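PDB 4R9N: Lmo0547 protein from Listeria monocytogenes, which probably acts as a SorC/DeoR-family transcriptional regulator, the crystallised part being a putative sugar-binding domain expected to sense a carbohydrate effector. Local coordinates for residues V138-E141 and G142-V145; I172-L175 and R176-V180; G206-L209 and E210-K213. One frame throughout, in Å; residues are numbered along the deposited sequence. Where two conformers were deposited one is given.

Interaction 1. Residues V138-E141 and G142-V145; sequences VLEE and GKTV
Glu141 O is gripped twice by one residue: Thr144 N donates to it at 3.1 Å, and Thr144 OG1 reaches this same Glu141 O at 3.1 Å. Both arrive from one face of the carbonyl plane, the amide from well above it and the hydroxyl at a smaller tilt. The second bond depends on the side-chain rotation, since a chi1 of 62° sets OG1 between the backbone N and the carbonyl carbon, folded back over the turn. Thr144 CG2 then lies beside the backbone N and comes within 3.6 Å of Glu140 O. Val145 CG1 rests on Glu141 O from the following residue.

The preceding turn is regular. Gly142 N bonds to Val138 O at 2.9 Å and Lys143 N to Leu139 O at 3.2 Å, whereas the two amides that approach Glu140 O make weak, bent bonds. On the outer surface Glu140 and Lys143 pair. The glutamate is bent at chi2 (-60°), which swings its carboxylate back over the lysine, while the lysine chain runs extended past it. Lys143 NZ meets Glu140 OE2 at 3.0 Å from above the carboxylate plane, and Lys143 CD lies 3.5 Å from Glu140 OE1, so the aliphatic chain shares the contact with the charge.

On the inner side, Val138, Glu141 and Val145 touch Ile81 of strand 79-82. The i-to-i+4 pattern weakens at Glu140 O, and the sounder bond of Thr144 N is the i-to-i+3 one to Glu141 O; this is the last turn of helix 133-143, just before the chain enters strand 147-151 of the parallel sheet, an alpha-to-beta connection of a Rossmann-like fold.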
ATOM      1  N   VAL A 138       6.048 -17.380   3.720  1.00 21.15           N
ATOM      2  CA  VAL A 138       5.219 -16.372   3.076  1.00 20.20           C
ATOM      3  C   VAL A 138       5.878 -14.985   3.117  1.00 19.21           C
ATOM      4  O   VAL A 138       5.760 -14.240   2.130  1.00 19.52           O
ATOM      5  CB  VAL A 138       3.805 -16.395   3.670  1.00 19.30           C
ATOM      6  CG1 VAL A 138       2.962 -15.260   3.083  1.00 20.12           C
ATOM      7  CG2 VAL A 138       3.145 -17.741   3.347  1.00 21.73           C
ATOM      8  N   LEU A 139       6.532 -14.617   4.212  1.00 18.38           N
ATOM      9  CA  LEU A 139       7.266 -13.382   4.235  1.00 18.82           C
ATOM     10  C   LEU A 139       8.330 -13.380   3.151  1.00 19.97           C
ATOM     11  O   LEU A 139       8.528 -12.361   2.498  1.00 19.27           O
ATOM     12  CB  LEU A 139       7.874 -13.068   5.598  1.00 20.55           C
ATOM     13  CG  LEU A 139       6.895 -12.828   6.753  1.00 22.41           C
ATOM     14  CD1 LEU A 139       7.659 -12.723   8.084  1.00 23.22           C
ATOM     15  CD2 LEU A 139       6.048 -11.610   6.445  1.00 22.33           C
ATOM     16  N   GLU A 140       9.089 -14.488   3.002  1.00 21.62           N
ATOM     17  CA  GLU A 140      10.121 -14.486   1.964  1.00 22.87           C
ATOM     18  C   GLU A 140       9.565 -14.390   0.552  1.00 21.68           C
ATOM     19  O   GLU A 140      10.134 -13.722  -0.321  1.00 22.93           O
ATOM     20  CB  GLU A 140      10.994 -15.727   2.098  1.00 25.95           C
ATOM     21  CG  GLU A 140      11.840 -15.739   3.365  1.00 30.02           C
ATOM     22  CD  GLU A 140      12.802 -14.566   3.453  1.00 35.62           C
ATOM     23  OE1 GLU A 140      13.260 -14.015   2.399  1.00 37.41           O
ATOM     24  OE2 GLU A 140      13.089 -14.191   4.602  1.00 40.52           O
ATOM     25  N   GLU A 141       8.451 -15.054   0.304  1.00 21.03           N
ATOM     26  CA  GLU A 141       7.698 -14.904  -0.962  1.00 22.76           C
ATOM     27  C   GLU A 141       7.253 -13.482  -1.198  1.00 21.30           C
ATOM     28  O   GLU A 141       7.387 -12.974  -2.321  1.00 20.83           O
ATOM     29  CB  GLU A 141       6.519 -15.879  -1.016  1.00 27.45           C
ATOM     30  CG  GLU A 141       6.988 -17.301  -1.203  1.00 32.49           C
ATOM     31  CD  GLU A 141       5.989 -18.413  -0.841  1.00 41.62           C
ATOM     32  OE1 GLU A 141       4.851 -18.157  -0.376  1.00 45.08           O
ATOM     33  OE2 GLU A 141       6.400 -19.601  -0.961  1.00 49.51           O
ATOM     34  N   GLY A 142       6.872 -12.767  -0.129  1.00 20.07           N
ATOM     35  CA  GLY A 142       6.499 -11.344  -0.293  1.00 19.93           C
ATOM     36  C   GLY A 142       7.667 -10.501  -0.794  1.00 20.56           C
ATOM     37  O   GLY A 142       7.500  -9.515  -1.539  1.00 19.95           O
ATOM     38  N   LYS A 143       8.871 -10.848  -0.321  1.00 19.40           N
ATOM     39  CA  LYS A 143      10.037 -10.036  -0.620  1.00 21.42           C
ATOM     40  C   LYS A 143      10.391 -10.178  -2.057  1.00 19.56           C
ATOM     41  O   LYS A 143      11.060  -9.292  -2.608  1.00 23.01           O
ATOM     42  CB  LYS A 143      11.233 -10.407   0.268  1.00 22.40           C
ATOM     43  CG  LYS A 143      11.053 -10.134   1.740  1.00 24.50           C
ATOM     44  CD  LYS A 143      12.206 -10.717   2.587  1.00 28.50           C
ATOM     45  CE  LYS A 143      11.820 -10.840   4.061  1.00 32.75           C
ATOM     46  NZ  LYS A 143      12.969 -11.182   4.967  1.00 38.02           N
ATOM     47  N   THR A 144       9.995 -11.278  -2.664  1.00 20.21           N
ATOM     48  CA  THR A 144      10.363 -11.571  -4.061  1.00 20.89           C
ATOM     49  C   THR A 144       9.309 -11.365  -5.086  1.00 19.62           C
ATOM     50  O   THR A 144       9.463 -11.747  -6.236  1.00 19.90           O
ATOM     51  CB  THR A 144      10.975 -12.979  -4.139  1.00 25.14           C
ATOM     52  OG1 THR A 144      10.007 -13.948  -3.740  1.00 26.80           O
ATOM     53  CG2 THR A 144      12.169 -13.049  -3.245  1.00 26.86           C
ATOM     54  N   VAL A 145       8.200 -10.685  -4.749  1.00 17.36           N
ATOM     55  CA  VAL A 145       7.146 -10.487  -5.756  1.00 16.18           C
ATOM     56  C   VAL A 145       7.636  -9.596  -6.867  1.00 17.70           C
ATOM     57  O   VAL A 145       8.505  -8.759  -6.640  1.00 17.62           O
ATOM     58  CB  VAL A 145       5.809  -9.934  -5.142  1.00 14.87           C
ATOM     59  CG1 VAL A 145       5.230 -10.939  -4.114  1.00 15.83           C
ATOM     60  CG2 VAL A 145       6.041  -8.589  -4.489  1.00 14.97           C
TER

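Interaction 2. Residues I172-L175 and R176-V180; sequences IEEL and RYKDV
Glu174 and Lys178 are brought together by bends in both chains: the glutamate sets off with CG opposite its backbone N (chi1 162°) and folds at chi2 (68°), and the lysine bends at chi2 (-74°) and again at chi4. The resulting salt bridge lies beside the Schellman motif that ends helix 169-177. Lys178 NZ lies 2.8 Å from Glu174 OE2, on the syn side and close to the carboxylate plane. Neither end relies on the other alone, because OE2 also bonds to Thr198 OG1 and NZ to Lys197 O, which fastens the cap to the neighbouring loop.

In the motif itself, Asp179 takes up positive phi as the C-prime residue. Its amide N bonds to Arg176 O at 2.9 Å, and Val180 N returns to Leu175 O at 3.0 Å. One turn back, Arg176 N and Tyr177 N keep ordinary helical bonds to Ile172 O and Glu173 O.

In the conformers given, Glu173 and Arg176 lie alongside each other with their planar ends nearly coplanar, but both side chains have a second conformer, so the weak 3.1 Å bond from Arg176 NH1 to Glu173 OE2 is doubtful. On the buried side the side chains are apolar. Leu175 and Val180 both pack on Phe188 of strand 187-190, and they touch each other where Leu175 CD2 comes 3.9 Å from Val180 CG2.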
ATOM      1  N   ILE A 172      -0.073   7.451  18.829  1.00 28.38           N
ATOM      2  CA  ILE A 172       0.018   8.650  17.966  1.00 30.63           C
ATOM      3  C   ILE A 172       1.016   9.682  18.524  1.00 29.53           C
ATOM      4  O   ILE A 172       1.802  10.281  17.779  1.00 29.49           O
ATOM      5  CB  ILE A 172      -1.371   9.240  17.651  1.00 33.23           C
ATOM      6  CG1 ILE A 172      -2.157   8.210  16.817  1.00 32.97           C
ATOM      7  CG2 ILE A 172      -1.216  10.633  17.013  1.00 34.54           C
ATOM      8  CD1 ILE A 172      -3.638   8.459  16.655  1.00 36.32           C
ATOM      9  N   GLU A 173       1.012   9.880  19.829  1.00 29.39           N
ATOM     10  CA  GLU A 173       1.947  10.827  20.376  0.70 31.13           C
ATOM     11  C   GLU A 173       3.396  10.351  20.260  1.00 28.08           C
ATOM     12  O   GLU A 173       4.267  11.133  19.992  1.00 27.59           O
ATOM     13  CB  GLU A 173       1.523  11.292  21.747  0.70 33.65           C
ATOM     14  CG  GLU A 173       0.268  12.168  21.631  0.70 38.77           C
ATOM     15  CD  GLU A 173       0.300  13.151  20.434  0.70 41.78           C
ATOM     16  OE1 GLU A 173       1.396  13.650  20.089  0.70 45.94           O
ATOM     17  OE2 GLU A 173      -0.755  13.432  19.816  0.70 44.88           O
ATOM     18  N   GLU A 174       3.624   9.069  20.352  1.00 27.84           N
ATOM     19  CA  GLU A 174       4.959   8.513  20.100  1.00 27.09           C
ATOM     20  C   GLU A 174       5.405   8.806  18.666  1.00 24.76           C
ATOM     21  O   GLU A 174       6.525   9.307  18.429  1.00 24.19           O
ATOM     22  CB  GLU A 174       4.974   7.015  20.487  1.00 26.87           C
ATOM     23  CG  GLU A 174       6.093   6.166  19.921  1.00 29.13           C
ATOM     24  CD  GLU A 174       7.484   6.475  20.444  1.00 34.39           C
ATOM     25  OE1 GLU A 174       7.651   7.403  21.264  1.00 38.04           O
ATOM     26  OE2 GLU A 174       8.428   5.771  19.977  1.00 37.08           O
ATOM     27  N   LEU A 175       4.512   8.572  17.709  1.00 23.52           N
ATOM     28  CA  LEU A 175       4.807   8.814  16.302  1.00 23.52           C
ATOM     29  C   LEU A 175       5.108  10.261  16.032  1.00 23.71           C
ATOM     30  O   LEU A 175       6.087  10.536  15.365  1.00 23.73           O
ATOM     31  CB  LEU A 175       3.640   8.283  15.429  1.00 22.76           C
ATOM     32  CG  LEU A 175       3.383   6.768  15.550  1.00 23.47           C
ATOM     33  CD1 LEU A 175       2.219   6.327  14.688  1.00 24.67           C
ATOM     34  CD2 LEU A 175       4.577   5.958  15.076  1.00 22.40           C
ATOM     35  N   ARG A 176       4.314  11.200  16.595  1.00 25.88           N
ATOM     36  CA  ARG A 176       4.582  12.624  16.471  0.60 27.53           C
ATOM     37  C   ARG A 176       5.936  12.984  17.053  1.00 28.08           C
ATOM     38  O   ARG A 176       6.722  13.696  16.445  1.00 27.40           O
ATOM     39  CB  ARG A 176       3.493  13.473  17.194  0.60 31.38           C
ATOM     40  CG  ARG A 176       3.044  14.706  16.405  0.60 34.36           C
ATOM     41  CD  ARG A 176       1.778  15.371  16.958  0.60 36.93           C
ATOM     42  NE  ARG A 176       0.763  15.563  15.895  0.60 38.31           N
ATOM     43  CZ  ARG A 176      -0.457  15.001  15.858  0.60 39.22           C
ATOM     44  NH1 ARG A 176      -0.889  14.197  16.831  0.60 37.32           N
ATOM     45  NH2 ARG A 176      -1.276  15.262  14.821  0.60 39.78           N
ATOM     46  N   TYR A 177       6.180  12.514  18.267  1.00 28.72           N
ATOM     47  CA  TYR A 177       7.415  12.802  18.941  1.00 31.35           C
ATOM     48  C   TYR A 177       8.602  12.331  18.114  1.00 29.15           C
ATOM     49  O   TYR A 177       9.658  12.966  18.134  1.00 30.18           O
ATOM     50  CB  TYR A 177       7.406  12.111  20.313  1.00 32.81           C
ATOM     51  CG  TYR A 177       8.664  12.345  21.127  1.00 36.83           C
ATOM     52  CD1 TYR A 177       9.009  13.632  21.540  1.00 38.87           C
ATOM     53  CD2 TYR A 177       9.500  11.286  21.489  1.00 39.63           C
ATOM     54  CE1 TYR A 177      10.146  13.857  22.276  1.00 40.40           C
ATOM     55  CE2 TYR A 177      10.635  11.504  22.268  1.00 41.16           C
ATOM     56  CZ  TYR A 177      10.952  12.794  22.635  1.00 41.52           C
ATOM     57  OH  TYR A 177      12.077  13.052  23.387  1.00 45.60           O
ATOM     58  N   LYS A 178       8.404  11.234  17.394  1.00 27.25           N
ATOM     59  CA  LYS A 178       9.446  10.654  16.518  1.00 26.51           C
ATOM     60  C   LYS A 178       9.441  11.219  15.086  1.00 25.54           C
ATOM     61  O   LYS A 178      10.101  10.692  14.199  1.00 26.24           O
ATOM     62  CB  LYS A 178       9.315   9.155  16.519  1.00 25.66           C
ATOM     63  CG  LYS A 178       9.648   8.439  17.837  1.00 28.51           C
ATOM     64  CD  LYS A 178      11.130   8.404  18.123  1.00 29.44           C
ATOM     65  CE  LYS A 178      11.433   7.786  19.493  1.00 28.43           C
ATOM     66  NZ  LYS A 178      11.196   6.296  19.642  1.00 27.86           N
ATOM     67  N   ASP A 179       8.676  12.266  14.871  1.00 26.32           N
ATOM     68  CA  ASP A 179       8.640  12.994  13.589  1.00 28.27           C
ATOM     69  C   ASP A 179       8.184  12.143  12.428  1.00 24.30           C
ATOM     70  O   ASP A 179       8.604  12.300  11.256  1.00 24.13           O
ATOM     71  CB  ASP A 179       9.981  13.688  13.293  1.00 30.18           C
ATOM     72  CG  ASP A 179      10.405  14.623  14.411  1.00 35.24           C
ATOM     73  OD1 ASP A 179       9.567  15.456  14.855  1.00 35.07           O
ATOM     74  OD2 ASP A 179      11.571  14.502  14.848  1.00 38.57           O
ATOM     75  N   VAL A 180       7.302  11.210  12.726  1.00 22.70           N
ATOM     76  CA  VAL A 180       6.657  10.410  11.673  1.00 20.95           C
ATOM     77  C   VAL A 180       5.735  11.246  10.790  1.00 21.66           C
ATOM     78  O   VAL A 180       4.998  12.098  11.286  1.00 24.35           O
ATOM     79  CB  VAL A 180       5.882   9.252  12.364  1.00 21.22           C
ATOM     80  CG1 VAL A 180       4.849   8.638  11.442  1.00 22.07           C
ATOM     81  CG2 VAL A 180       6.848   8.205  12.816  1.00 20.99           C
TER

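Interaction 3. Residues G206-L209 and E210-K213; sequences GLSL and EELK
A capping box starts the short helix 209-213, where the loop after helix 199-202 turns into it: Ser208 and Glu211 exchange bonds between side chain and backbone. Glu211 N donates to Ser208 OG at 3.1 Å, and Ser208 N donates to Glu211 OE1 at 3.0 Å in a nearly straight bond of 170°. The serine hydroxyl is put over the first turn by a chi1 of 73°. The glutamate reaches back with a chain extended beyond CG, and the Ser208 amide meets OE1 obliquely from above the carboxylate plane. Glu211 CD consequently sits only 3.2 Å from Ser208 OG.

OE1 has a further donor, a water at 2.8 Å from Glu211 OE1, which also gives a weak bond to Gly206 O. The helix then takes up its own pattern, with Leu212 N to Ser208 O and Lys213 N to Leu209 O, each at 2.9 Å.

Next to the box, Leu207 packs its CG against Glu211 CB at 3.8 Å, and its CD2 reaches Leu212 CA at 3.8 Å, closing the apolar side of the turn. Partners beyond the turn hold it too: Leu209 N bonds to Glu195 OE2, and Leu207 pairs through its backbone with Leu83, beyond strand 79-82. Leu209 and Leu212 both lie on Ile184 of strand 180-184, and Leu209 also reaches Arg187 and Phe189 of strand 187-190, which seats the helix against the two-stranded hairpin.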
ATOM      1  N   GLY A 206       5.257  -8.217   8.598  1.00 17.22           N
ATOM      2  CA  GLY A 206       5.017  -7.920   7.211  1.00 16.73           C
ATOM      3  C   GLY A 206       6.302  -7.321   6.642  1.00 15.93           C
ATOM      4  O   GLY A 206       7.292  -7.112   7.357  1.00 16.36           O
ATOM      5  N   LEU A 207       6.243  -7.006   5.359  1.00 16.92           N
ATOM      6  CA  LEU A 207       7.360  -6.457   4.621  1.00 17.67           C
ATOM      7  C   LEU A 207       7.761  -5.102   5.133  1.00 16.79           C
ATOM      8  O   LEU A 207       6.888  -4.246   5.360  1.00 17.29           O
ATOM      9  CB  LEU A 207       6.880  -6.305   3.171  1.00 20.59           C
ATOM     10  CG  LEU A 207       7.811  -6.224   2.004  1.00 26.61           C
ATOM     11  CD1 LEU A 207       8.059  -7.628   1.503  1.00 27.69           C
ATOM     12  CD2 LEU A 207       7.167  -5.437   0.874  1.00 28.74           C
ATOM     13  N   SER A 208       9.063  -4.865   5.304  1.00 16.43           N
ATOM     14  CA  SER A 208       9.630  -3.597   5.728  1.00 17.36           C
ATOM     15  C   SER A 208       9.784  -2.618   4.570  1.00 16.91           C
ATOM     16  O   SER A 208       9.681  -2.992   3.378  1.00 15.99           O
ATOM     17  CB  SER A 208      11.002  -3.845   6.361  1.00 18.95           C
ATOM     18  OG  SER A 208      11.898  -4.165   5.290  1.00 18.71           O
ATOM     19  N   LEU A 209      10.008  -1.336   4.866  1.00 18.02           N
ATOM     20  CA  LEU A 209      10.192  -0.350   3.780  1.00 18.32           C
ATOM     21  C   LEU A 209      11.414  -0.636   2.930  1.00 20.45           C
ATOM     22  O   LEU A 209      11.381  -0.461   1.689  1.00 20.76           O
ATOM     23  CB  LEU A 209      10.260   1.095   4.291  1.00 19.65           C
ATOM     24  CG  LEU A 209       8.976   1.490   4.999  1.00 21.12           C
ATOM     25  CD1 LEU A 209       9.056   2.905   5.510  1.00 23.44           C
ATOM     26  CD2 LEU A 209       7.746   1.328   4.134  1.00 21.26           C
ATOM     27  N   GLU A 210      12.490  -1.101   3.535  1.00 20.77           N
ATOM     28  CA  GLU A 210      13.653  -1.433   2.723  1.00 24.01           C
ATOM     29  C   GLU A 210      13.431  -2.630   1.819  1.00 23.76           C
ATOM     30  O   GLU A 210      13.900  -2.652   0.682  1.00 22.10           O
ATOM     31  CB  GLU A 210      14.898  -1.601   3.568  1.00 31.46           C
ATOM     32  CG  GLU A 210      15.391  -0.265   4.094  1.00 38.23           C
ATOM     33  CD  GLU A 210      16.348   0.506   3.156  1.00 47.00           C
ATOM     34  OE1 GLU A 210      16.054   0.797   1.962  1.00 50.96           O
ATOM     35  OE2 GLU A 210      17.420   0.877   3.661  1.00 57.23           O
ATOM     36  N   GLU A 211      12.651  -3.592   2.292  1.00 20.50           N
ATOM     37  CA  GLU A 211      12.217  -4.697   1.457  1.00 18.93           C
ATOM     38  C   GLU A 211      11.335  -4.229   0.324  1.00 19.86           C
ATOM     39  O   GLU A 211      11.456  -4.706  -0.768  1.00 19.21           O
ATOM     40  CB  GLU A 211      11.526  -5.731   2.263  1.00 20.73           C
ATOM     41  CG  GLU A 211      12.524  -6.522   3.105  1.00 23.19           C
ATOM     42  CD  GLU A 211      11.949  -7.240   4.300  1.00 25.78           C
ATOM     43  OE1 GLU A 211      10.716  -7.216   4.544  1.00 23.28           O
ATOM     44  OE2 GLU A 211      12.806  -7.799   5.045  1.00 29.60           O
ATOM     45  N   LEU A 212      10.425  -3.288   0.602  1.00 18.84           N
ATOM     46  CA  LEU A 212       9.560  -2.763  -0.405  0.60 18.64           C
ATOM     47  C   LEU A 212      10.364  -2.049  -1.502  1.00 21.80           C
ATOM     48  O   LEU A 212      10.045  -2.159  -2.695  1.00 20.78           O
ATOM     49  CB  LEU A 212       8.548  -1.792   0.223  0.60 18.14           C
ATOM     50  CG  LEU A 212       7.500  -1.140  -0.688  0.60 16.54           C
ATOM     51  CD1 LEU A 212       6.453  -2.161  -1.100  0.60 17.33           C
ATOM     52  CD2 LEU A 212       6.871   0.079  -0.019  0.60 17.56           C
ATOM     53  N   LYS A 213      11.400  -1.326  -1.100  1.00 23.01           N
ATOM     54  CA  LYS A 213      12.208  -0.615  -2.037  1.00 27.24           C
ATOM     55  C   LYS A 213      12.933  -1.574  -3.018  1.00 27.31           C
ATOM     56  O   LYS A 213      13.241  -1.186  -4.121  1.00 28.72           O
ATOM     57  CB  LYS A 213      13.199   0.269  -1.282  1.00 34.45           C
ATOM     58  CG  LYS A 213      13.691   1.428  -2.111  1.00 43.81           C
ATOM     59  CD  LYS A 213      14.556   2.386  -1.308  1.00 51.96           C
ATOM     60  CE  LYS A 213      15.025   3.543  -2.201  1.00 58.74           C
ATOM     61  NZ  LYS A 213      15.821   3.079  -3.375  1.00 61.67           N
TER
HETATM   62  O   HOH W   1       9.438  -9.111   6.160  1.00 41.87           O

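Overall arrangement
The three contacts follow one another along the chain, each at a helix end. Interactions 1 and 3 are neighbours, their centres about 10 Å apart: Leu207 CD1 packs on Gly142 and Lys143, Leu139 CD2 on Gly206, and Lys143 makes a weak, long ion pair with Glu211. Their helices, 133-143 and 209-213, precede strands 147-151 and 217-221, adjacent in the seven-stranded parallel sheet. Interaction 2 lies farther out, its centre about 29 Å from that of interaction 1 and 20 Å from that of interaction 3. It leads directly into the hairpin 180-184/187-190, on which the leucines of interaction 3 also pack; the hairpin thus meets both peripheral helix 169-177 and the more central helix 209-213.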